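Putative secreted lipase (Streptomyces sp. W007, PDB 5H6B) probably hydrolyses triacylglycerols as a secreted, thermostable lipase of the alpha/beta-hydrolase superfamily. Local coordinates at residues G78-S83 and A168-G173; H36-N41 and T147-F152; M113-Y118 and N129-I134; V106-G111 and V233-I238. One frame throughout, in Å; residues are numbered along the deposited sequence.

Contact 1. Residues G78-S83 and A168-G173; sequences GPIDKS and ADQVAG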
# COMPACT_ATOMS: atom_id res chain seq x y z
N GLY A 78 -12.07 -4.89 -9.16
CA GLY A 78 -13.07 -5.75 -8.58
C GLY A 78 -13.44 -5.39 -7.14
O GLY A 78 -12.87 -4.46 -6.55
N PRO A 79 -14.40 -6.12 -6.57
CA PRO A 79 -14.86 -5.81 -5.22
C PRO A 79 -13.74 -5.90 -4.20
O PRO A 79 -12.96 -6.86 -4.21
CB PRO A 79 -15.93 -6.88 -4.95
CG PRO A 79 -16.42 -7.28 -6.29
CD PRO A 79 -15.24 -7.15 -7.21
N ILE A 80 -13.65 -4.91 -3.32
CA ILE A 80 -12.46 -4.80 -2.46
C ILE A 80 -12.41 -5.92 -1.41
O ILE A 80 -11.32 -6.35 -1.02
CB ILE A 80 -12.29 -3.37 -1.87
CG1 ILE A 80 -12.27 -2.35 -3.03
CG2 ILE A 80 -11.00 -3.27 -1.05
CD1 ILE A 80 -11.90 -0.94 -2.67
N ASP A 81 -13.57 -6.43 -0.99
CA ASP A 81 -13.59 -7.62 -0.11
C ASP A 81 -12.96 -8.83 -0.78
O ASP A 81 -12.18 -9.54 -0.15
CB ASP A 81 -14.99 -7.95 0.44
CG ASP A 81 -16.05 -8.12 -0.64
OD1 ASP A 81 -15.80 -7.77 -1.81
OD2 ASP A 81 -17.17 -8.57 -0.31
N LYS A 82 -13.25 -9.06 -2.06
CA LYS A 82 -12.57 -10.12 -2.83
C LYS A 82 -11.07 -9.85 -2.96
O LYS A 82 -10.25 -10.77 -2.87
CB LYS A 82 -13.15 -10.27 -4.25
CG LYS A 82 -14.64 -10.54 -4.35
CD LYS A 82 -15.05 -11.85 -3.70
CE LYS A 82 -16.54 -12.07 -3.87
NZ LYS A 82 -16.93 -13.41 -3.38
N SER A 83 -10.72 -8.58 -3.17
CA SER A 83 -9.30 -8.21 -3.25
C SER A 83 -8.53 -8.55 -1.96
O SER A 83 -7.40 -9.06 -2.00
CB SER A 83 -9.15 -6.74 -3.61
OG SER A 83 -9.53 -6.51 -4.96
N ALA A 168 -16.41 2.04 -6.66
CA ALA A 168 -17.57 2.38 -5.83
C ALA A 168 -17.34 2.05 -4.36
O ALA A 168 -17.80 2.78 -3.48
CB ALA A 168 -18.85 1.69 -6.35
N ASP A 169 -16.64 0.95 -4.11
CA ASP A 169 -16.25 0.54 -2.77
C ASP A 169 -15.31 1.53 -2.06
O ASP A 169 -15.26 1.55 -0.85
CB ASP A 169 -15.57 -0.86 -2.80
CG ASP A 169 -16.55 -2.02 -2.95
OD1 ASP A 169 -17.78 -1.81 -2.93
OD2 ASP A 169 -16.09 -3.18 -3.09
N GLN A 170 -14.56 2.33 -2.82
CA GLN A 170 -13.69 3.36 -2.22
C GLN A 170 -14.42 4.66 -1.85
O GLN A 170 -13.82 5.53 -1.22
CB GLN A 170 -12.50 3.68 -3.14
CG GLN A 170 -11.58 2.49 -3.36
CD GLN A 170 -10.40 2.82 -4.27
OE1 GLN A 170 -10.34 2.41 -5.43
NE2 GLN A 170 -9.49 3.58 -3.75
N VAL A 171 -15.70 4.81 -2.22
CA VAL A 171 -16.40 6.08 -1.99
C VAL A 171 -16.72 6.22 -0.50
O VAL A 171 -17.24 5.28 0.10
CB VAL A 171 -17.66 6.22 -2.89
CG1 VAL A 171 -18.50 7.45 -2.54
CG2 VAL A 171 -17.24 6.30 -4.34
N ALA A 172 -16.36 7.35 0.10
CA ALA A 172 -16.68 7.58 1.53
C ALA A 172 -18.19 7.47 1.69
O ALA A 172 -18.94 8.10 0.93
CB ALA A 172 -16.21 8.95 2.00
N GLY A 173 -18.62 6.62 2.61
CA GLY A 173 -20.04 6.33 2.85
C GLY A 173 -20.56 5.08 2.15
O GLY A 173 -21.71 4.70 2.36
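Asp-169 reaches across to the start of helix 80-98 and takes its first amide: Ile-80 N donates to Asp-169 OD2 at 3.0 Å. The bond is almost straight, with 170° at the hydrogen, and it uses the anti lone pair of OD2, the one turned away from OD1. Beside this polar link the packing is tight. Ile-80 CG1 lies on the N side of its backbone (chi1 -55°) and the chain runs on extended to CD1, sliding past Asp-169 in the opposite direction. Ile-80 CG1 rests 3.6 Å from Asp-169 CB, and Ile-80 CD1 ends 3.5 Å from Gln-170 CG, whose side chain crosses it at about a right angle. Phe-176 of helix 175-181 and Met-113 of helix 110-113 also cover Ile-80, which is buried. The other flank is looser: Pro-79, at the N-cap position, brings little more than its CA to Asp-169 OD2 (3.6 Å), and Asp-81 turns its carboxylate back to Lys-82 N at the more exposed surface. With an alanine in place of Asp-169, Ile-80 N would probably be left without this acceptor and the first turn of the helix with one tie fewer to the loop after helix 165-168. The contact thus pairs a carboxylate with the N-terminal end of a helix, where the helix dipole is likely to stabilise the ionised form. Asp-81 OD1, 4.8 Å from Asp-169 OD2, would probably oppose that effect in part.

Contact 2. Residues H36-N41 and T147-F152; sequences HGTFGN and TKLLPF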
# COMPACT_ATOMS: atom_id res chain seq x y z
N HIS A 36 -0.36 -2.77 -4.74
CA HIS A 36 -0.56 -1.62 -5.64
C HIS A 36 -1.87 -0.88 -5.42
O HIS A 36 -2.73 -1.33 -4.70
CB HIS A 36 -0.49 -2.07 -7.11
CG HIS A 36 -1.56 -3.03 -7.48
ND1 HIS A 36 -2.87 -2.66 -7.65
CD2 HIS A 36 -1.51 -4.37 -7.69
CE1 HIS A 36 -3.59 -3.73 -7.95
NE2 HIS A 36 -2.78 -4.78 -7.99
N GLY A 37 -2.06 0.21 -6.13
CA GLY A 37 -3.23 1.06 -6.02
C GLY A 37 -4.19 0.80 -7.14
O GLY A 37 -4.11 -0.23 -7.85
N THR A 38 -5.14 1.71 -7.28
CA THR A 38 -6.19 1.58 -8.28
C THR A 38 -5.57 1.76 -9.64
O THR A 38 -4.72 2.61 -9.82
CB THR A 38 -7.31 2.63 -8.03
OG1 THR A 38 -7.79 2.49 -6.69
CG2 THR A 38 -8.46 2.42 -8.98
N PHE A 39 -5.96 0.92 -10.58
CA PHE A 39 -5.39 0.90 -11.95
C PHE A 39 -3.93 0.46 -12.03
O PHE A 39 -3.31 0.69 -13.06
CB PHE A 39 -5.50 2.25 -12.68
CG PHE A 39 -6.85 2.91 -12.59
CD1 PHE A 39 -8.00 2.21 -12.88
CD2 PHE A 39 -6.94 4.26 -12.26
CE1 PHE A 39 -9.24 2.84 -12.83
CE2 PHE A 39 -8.18 4.89 -12.19
CZ PHE A 39 -9.34 4.17 -12.48
N GLY A 40 -3.41 -0.17 -10.99
CA GLY A 40 -2.01 -0.57 -10.94
C GLY A 40 -1.88 -2.07 -11.06
O GLY A 40 -2.88 -2.79 -11.11
N ASN A 41 -0.64 -2.53 -11.07
CA ASN A 41 -0.34 -3.96 -11.05
C ASN A 41 0.93 -4.23 -10.24
O ASN A 41 1.60 -3.31 -9.75
CB ASN A 41 -0.22 -4.48 -12.49
CG ASN A 41 0.90 -3.81 -13.25
OD1 ASN A 41 2.05 -3.92 -12.88
ND2 ASN A 41 0.56 -3.09 -14.31
N THR A 147 -11.40 9.97 -10.46
CA THR A 147 -11.25 10.42 -11.85
C THR A 147 -9.94 11.19 -12.07
O THR A 147 -9.45 11.25 -13.19
CB THR A 147 -12.44 11.28 -12.35
OG1 THR A 147 -12.48 12.53 -11.65
CG2 THR A 147 -13.78 10.55 -12.21
N LYS A 148 -9.37 11.77 -11.02
CA LYS A 148 -8.07 12.43 -11.14
C LYS A 148 -6.88 11.48 -11.35
O LYS A 148 -5.79 11.94 -11.69
CB LYS A 148 -7.84 13.38 -9.96
CG LYS A 148 -8.95 14.43 -9.86
CD LYS A 148 -8.46 15.74 -9.26
CE LYS A 148 -9.63 16.63 -8.85
NZ LYS A 148 -10.53 16.87 -10.02
N LEU A 149 -7.09 10.18 -11.15
CA LEU A 149 -6.12 9.16 -11.60
C LEU A 149 -6.07 8.95 -13.13
O LEU A 149 -5.04 8.56 -13.66
CB LEU A 149 -6.41 7.80 -10.97
CG LEU A 149 -6.27 7.65 -9.47
CD1 LEU A 149 -6.96 6.37 -9.00
CD2 LEU A 149 -4.79 7.68 -9.05
N LEU A 150 -7.18 9.21 -13.82
CA LEU A 150 -7.32 8.82 -15.23
C LEU A 150 -6.24 9.38 -16.17
O LEU A 150 -5.77 8.65 -17.06
CB LEU A 150 -8.72 9.18 -15.75
CG LEU A 150 -9.89 8.42 -15.11
CD1 LEU A 150 -11.17 8.95 -15.74
CD2 LEU A 150 -9.80 6.91 -15.28
N PRO A 151 -5.80 10.63 -15.97
CA PRO A 151 -4.74 11.13 -16.86
C PRO A 151 -3.44 10.32 -16.83
O PRO A 151 -2.65 10.41 -17.78
CB PRO A 151 -4.51 12.55 -16.34
CG PRO A 151 -5.81 12.94 -15.71
CD PRO A 151 -6.28 11.68 -15.05
N PHE A 152 -3.21 9.57 -15.75
CA PHE A 152 -2.03 8.73 -15.62
C PHE A 152 -2.24 7.35 -16.24
O PHE A 152 -1.28 6.67 -16.56
CB PHE A 152 -1.64 8.57 -14.14
CG PHE A 152 -1.20 9.86 -13.49
CD1 PHE A 152 0.13 10.23 -13.51
CD2 PHE A 152 -2.12 10.70 -12.85
CE1 PHE A 152 0.55 11.40 -12.92
CE2 PHE A 152 -1.72 11.88 -12.26
CZ PHE A 152 -0.37 12.23 -12.28
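Gly-37 O is gripped by two donors, His-36 ND1 at 2.7 Å and the backbone N of Gly-40, and so holds the turn that sets Thr-38 and Phe-39 against Leu-149. The imidazole bond lies in the carbonyl plane, on a lone pair, and close to the plane of the His-36 ring. The amide bond closes a type II turn from Gly-37 to Gly-40, with Phe-39 at its third position and a positive phi of 67°. Across the contact everything is apolar. The Phe-39 ring presents its edge to Leu-149, CE2 standing 3.6 Å from Leu-149 CB. The methyl Leu-149 CD1 fits into the angle between two neighbours, 3.7 Å from Phe-39 CE2 and 3.9 Å from Thr-38 CB. Leu-150 comes in beside it, its CD2 3.9 Å from Phe-39 CZ. One face of the ring is covered from within its own segment by Thr-38 CG2, 3.7 Å above the centre; at a chi1 of -55° this methyl is anti to the backbone N and beside the carbonyl carbon, which brings it over the ring. Thr-38 OG1 itself is satisfied elsewhere, probably by the side chain of Gln-170. A His-Gly loop at this point of the fold commonly carries the oxyanion hole in lipases, and the same role is plausible here. The loop follows strand 32-35 of the central sheet; Leu-167 of helix 165-168 touches both Thr-38 and Phe-39, while Leu-149 also meets His-232 and Val-233 of helix 232-237.

Contact 3. Residues M113-Y118 and N129-I134; sequences MMPNYY and NALVGI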
# COMPACT_ATOMS: atom_id res chain seq x y z
N MET A 113 -5.00 0.90 1.89
CA MET A 113 -6.26 0.80 2.63
C MET A 113 -6.82 -0.62 2.70
O MET A 113 -7.17 -1.09 3.77
CB MET A 113 -7.30 1.75 2.04
CG MET A 113 -8.69 1.59 2.64
SD MET A 113 -9.65 0.38 1.72
CE MET A 113 -10.24 1.33 0.32
N MET A 114 -6.93 -1.29 1.55
CA MET A 114 -7.49 -2.64 1.46
C MET A 114 -6.97 -3.69 2.46
O MET A 114 -7.76 -4.50 2.93
CB MET A 114 -7.34 -3.18 0.01
CG MET A 114 -7.69 -4.65 -0.19
SD MET A 114 -6.30 -5.74 0.12
CE MET A 114 -5.59 -5.83 -1.52
N PRO A 115 -5.65 -3.73 2.76
CA PRO A 115 -5.13 -4.66 3.80
C PRO A 115 -5.76 -4.54 5.22
O PRO A 115 -5.75 -5.50 5.99
CB PRO A 115 -3.65 -4.32 3.86
CG PRO A 115 -3.32 -3.82 2.49
CD PRO A 115 -4.55 -3.10 2.01
N ASN A 116 -6.32 -3.37 5.55
CA ASN A 116 -7.05 -3.21 6.81
C ASN A 116 -8.29 -4.11 6.88
O ASN A 116 -8.68 -4.55 7.96
CB ASN A 116 -7.42 -1.75 7.02
CG ASN A 116 -6.19 -0.86 7.14
OD1 ASN A 116 -5.92 -0.01 6.29
ND2 ASN A 116 -5.42 -1.08 8.18
N TYR A 117 -8.89 -4.41 5.72
CA TYR A 117 -9.96 -5.41 5.64
C TYR A 117 -9.44 -6.82 5.99
O TYR A 117 -10.08 -7.57 6.74
CB TYR A 117 -10.59 -5.41 4.25
CG TYR A 117 -11.93 -6.11 4.19
CD1 TYR A 117 -12.01 -7.49 4.07
CD2 TYR A 117 -13.11 -5.39 4.29
CE1 TYR A 117 -13.23 -8.14 4.03
CE2 TYR A 117 -14.34 -6.02 4.24
CZ TYR A 117 -14.39 -7.40 4.12
OH TYR A 117 -15.60 -8.03 4.06
N TYR A 118 -8.28 -7.16 5.43
CA TYR A 118 -7.62 -8.44 5.71
C TYR A 118 -7.24 -8.53 7.19
O TYR A 118 -7.49 -9.55 7.82
CB TYR A 118 -6.41 -8.58 4.78
CG TYR A 118 -5.34 -9.57 5.14
CD1 TYR A 118 -5.56 -10.95 5.10
CD2 TYR A 118 -4.04 -9.13 5.42
CE1 TYR A 118 -4.56 -11.85 5.39
CE2 TYR A 118 -3.03 -10.03 5.70
CZ TYR A 118 -3.30 -11.39 5.69
OH TYR A 118 -2.27 -12.26 5.96
N ASN A 129 3.11 -7.96 10.82
CA ASN A 129 3.80 -7.14 11.81
C ASN A 129 3.56 -5.63 11.57
O ASN A 129 3.25 -4.89 12.51
CB ASN A 129 5.30 -7.48 11.77
CG ASN A 129 6.15 -6.47 12.52
OD1 ASN A 129 6.14 -6.42 13.74
ND2 ASN A 129 6.92 -5.69 11.79
N ALA A 130 3.71 -5.19 10.32
CA ALA A 130 3.61 -3.78 9.97
C ALA A 130 2.85 -3.56 8.66
O ALA A 130 2.97 -4.34 7.70
CB ALA A 130 4.98 -3.13 9.91
N LEU A 131 2.03 -2.51 8.65
CA LEU A 131 1.35 -2.05 7.47
C LEU A 131 1.76 -0.61 7.23
O LEU A 131 1.42 0.28 8.01
CB LEU A 131 -0.17 -2.13 7.64
CG LEU A 131 -0.99 -1.54 6.48
CD1 LEU A 131 -0.62 -2.13 5.12
CD2 LEU A 131 -2.47 -1.71 6.74
N VAL A 132 2.46 -0.41 6.11
CA VAL A 132 2.87 0.91 5.67
C VAL A 132 2.00 1.29 4.49
O VAL A 132 1.96 0.59 3.48
CB VAL A 132 4.35 0.89 5.25
CG1 VAL A 132 4.84 2.30 4.93
CG2 VAL A 132 5.19 0.24 6.35
N GLY A 133 1.30 2.41 4.65
CA GLY A 133 0.39 2.95 3.66
C GLY A 133 0.99 4.23 3.09
O GLY A 133 1.38 5.11 3.84
N ILE A 134 1.07 4.30 1.76
CA ILE A 134 1.53 5.47 1.05
C ILE A 134 0.30 6.01 0.34
O ILE A 134 -0.32 5.30 -0.45
CB ILE A 134 2.63 5.15 0.02
CG1 ILE A 134 3.70 4.25 0.62
CG2 ILE A 134 3.26 6.43 -0.50
CD1 ILE A 134 4.78 3.84 -0.36
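Leu-131 spreads its two methyls over Pro-115 and Asn-116 at the start of helix 115-121. Leu-131 CD1 sits 3.9 Å from Pro-115 CB and 4.1 Å from Pro-115 CG, meeting the ring at its CB-CG side with the leucine branch roughly perpendicular to it. Leu-131 CD2 goes to the neighbouring residue, 3.8 Å from Asn-116 CG; CD1 thus meets the pyrrolidine alone, CD2 chiefly the asparagine. The first torsion sets CG opposite the backbone N (chi1 175°) and carries the fork from the strand toward the helix, and the second (chi2 54°) turns one methyl to each neighbour. Pro-115 stands at the junction of helices 110-113 and 115-121; having no N-H, it donates no backbone bond, and the next amide, Asn-116 N, bonds to Met-113 O at 3.0 Å. Strand 103-108, these helices and strand 128-134 form a beta-alpha-beta unit of the parallel alpha/beta-hydrolase sheet, and the contact is the helix lying on the second strand. Leu-105 of the first strand touches Pro-115 and Leu-131 alike. An alanine at Leu-131 would remove the branch point and both methyls and is likely to leave a gap beneath Pro-115, with the Asn-116 side chain losing a neighbour. Asn-116 is also covered by Leu-180 of helix 175-181.

Contact 4. Residues V106-G111 and V233-I238; sequences VGHSQG and VAIGTI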
# COMPACT_ATOMS: atom_id res chain seq x y z
N VAL A 106 3.52 -3.17 2.49
CA VAL A 106 3.58 -1.80 2.00
C VAL A 106 2.58 -1.65 0.87
O VAL A 106 2.60 -2.42 -0.09
CB VAL A 106 4.98 -1.40 1.50
CG1 VAL A 106 4.98 0.07 1.09
CG2 VAL A 106 6.04 -1.64 2.58
N GLY A 107 1.72 -0.64 0.97
CA GLY A 107 0.68 -0.41 -0.02
C GLY A 107 0.50 1.04 -0.43
O GLY A 107 0.61 1.95 0.39
N HIS A 108 0.18 1.24 -1.70
CA HIS A 108 -0.05 2.56 -2.26
C HIS A 108 -1.52 2.75 -2.52
O HIS A 108 -2.14 1.90 -3.19
CB HIS A 108 0.73 2.71 -3.58
CG HIS A 108 0.60 4.06 -4.22
ND1 HIS A 108 0.84 4.28 -5.56
CD2 HIS A 108 0.23 5.26 -3.70
CE1 HIS A 108 0.64 5.56 -5.83
NE2 HIS A 108 0.27 6.17 -4.72
N SER A 109 -2.09 3.86 -2.01
CA SER A 109 -3.44 4.29 -2.38
C SER A 109 -4.46 3.23 -1.94
O SER A 109 -4.40 2.81 -0.78
CB SER A 109 -3.51 4.60 -3.88
OG SER A 109 -4.73 5.21 -4.19
N GLN A 110 -5.34 2.75 -2.83
CA GLN A 110 -6.17 1.57 -2.50
C GLN A 110 -5.39 0.45 -1.81
O GLN A 110 -5.92 -0.19 -0.89
CB GLN A 110 -6.88 0.98 -3.72
CG GLN A 110 -7.83 -0.17 -3.38
CD GLN A 110 -8.53 -0.77 -4.61
OE1 GLN A 110 -8.64 -0.14 -5.67
NE2 GLN A 110 -9.03 -1.97 -4.45
N GLY A 111 -4.16 0.20 -2.24
CA GLY A 111 -3.38 -0.89 -1.65
C GLY A 111 -2.89 -0.66 -0.22
O GLY A 111 -2.50 -1.61 0.45
N VAL A 233 0.03 10.06 -7.26
CA VAL A 233 0.63 8.97 -8.00
C VAL A 233 2.14 8.91 -7.75
O VAL A 233 2.66 7.84 -7.45
CB VAL A 233 0.27 9.05 -9.51
CG1 VAL A 233 1.01 7.98 -10.32
CG2 VAL A 233 -1.24 8.86 -9.66
N ALA A 234 2.79 10.06 -7.84
CA ALA A 234 4.23 10.17 -7.70
C ALA A 234 4.73 9.63 -6.37
O ALA A 234 5.73 8.90 -6.35
CB ALA A 234 4.67 11.62 -7.86
N ILE A 235 4.03 9.96 -5.28
CA ILE A 235 4.47 9.58 -3.94
C ILE A 235 4.62 8.06 -3.77
O ILE A 235 5.53 7.60 -3.10
CB ILE A 235 3.57 10.20 -2.83
CG1 ILE A 235 4.22 10.07 -1.43
CG2 ILE A 235 2.18 9.58 -2.80
CD1 ILE A 235 3.38 10.69 -0.33
N GLY A 236 3.75 7.27 -4.40
CA GLY A 236 3.85 5.81 -4.31
C GLY A 236 4.57 5.08 -5.42
O GLY A 236 4.68 3.85 -5.38
N THR A 237 5.06 5.81 -6.41
CA THR A 237 5.71 5.21 -7.59
C THR A 237 7.19 5.59 -7.70
O THR A 237 8.03 4.70 -7.83
CB THR A 237 4.95 5.60 -8.90
OG1 THR A 237 4.72 7.01 -8.94
CG2 THR A 237 3.62 4.92 -8.96
N ILE A 238 7.52 6.88 -7.62
CA ILE A 238 8.88 7.38 -7.91
C ILE A 238 9.59 8.16 -6.80
O ILE A 238 10.76 8.51 -6.93
CB ILE A 238 8.84 8.30 -9.15
CG1 ILE A 238 7.94 9.51 -8.91
CG2 ILE A 238 8.37 7.52 -10.37
CD1 ILE A 238 8.15 10.60 -9.93
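His-108, whose ring lies on Gly-236, is reached along strand 103-108 after two residues that make no contact with helix 232-237. Val-106 packs on Val-246 and Leu-250 of helix 240-250. Gly-107 follows, where a beta carbon would run into Gly-111 O, the chain folding back on itself within a few residues. His-108 then carries the contact. With CG opposite the backbone N (chi1 -178°), the imidazole stands out flat against helix 232-237, and Gly-236 CA sits over its centre in a CH-pi contact, 3.5 Å from the centroid and only 4° off the ring normal. A beta carbon on Gly-236 would strike His-108 CG, so this closeness depends on the glycine. His-108 CE1 is 3.5 Å from Val-233 O, an oxygen that also accepts the hydroxyl of Thr-237 at 2.7 Å to OG1, from above its carbonyl plane. NE2 is hydrogen-bonded to His-232 O, ND1 weakly to Asn-45 OD1. Ser-109 covers the opposite face of the imidazole with its CB and takes a strained backbone with positive phi, while its OG bonds to His-232 NE2. Gln-110 opens the next helix, and Gly-111 N closes the turn on His-108 O at 2.8 Å. Strand 106-108 and the weakly bonded helix 233-237 run nearly antiparallel, at 155°, with axes 9.0 Å apart. Gly-His-Ser-Gln-Gly in a sharp strand-to-helix turn fits the nucleophile elbow (GxSxG) of alpha/beta-hydrolases, and Ser-109, His-232 and Asp-200 are consistent with its catalytic triad.

How the contacts relate
Contact 4 holds the probable nucleophile, and the other three connect to it by direct touches. Contact 3 lies about 12 Å away, centre to centre, on the next strand of the sheet: Ile-134 N probably bonds to Gly-107 O and Ile-134 O to Ser-109 N, each at 2.8 Å. Contact 2 is about 10 Å from contact 4 between centres; its Leu-149 CD2 packs 3.8 Å from Val-233 CG2, next to His-232. Contact 1, about 17 Å from contact 4 between centres, reaches it where Ile-80 packs on the Gln-110 side chain, and joins contact 3 where Ile-80 CG2 meets Met-114 CG at 3.7 Å. Contacts 2 and 3 do not touch, their nearest atoms being about 6 Å apart.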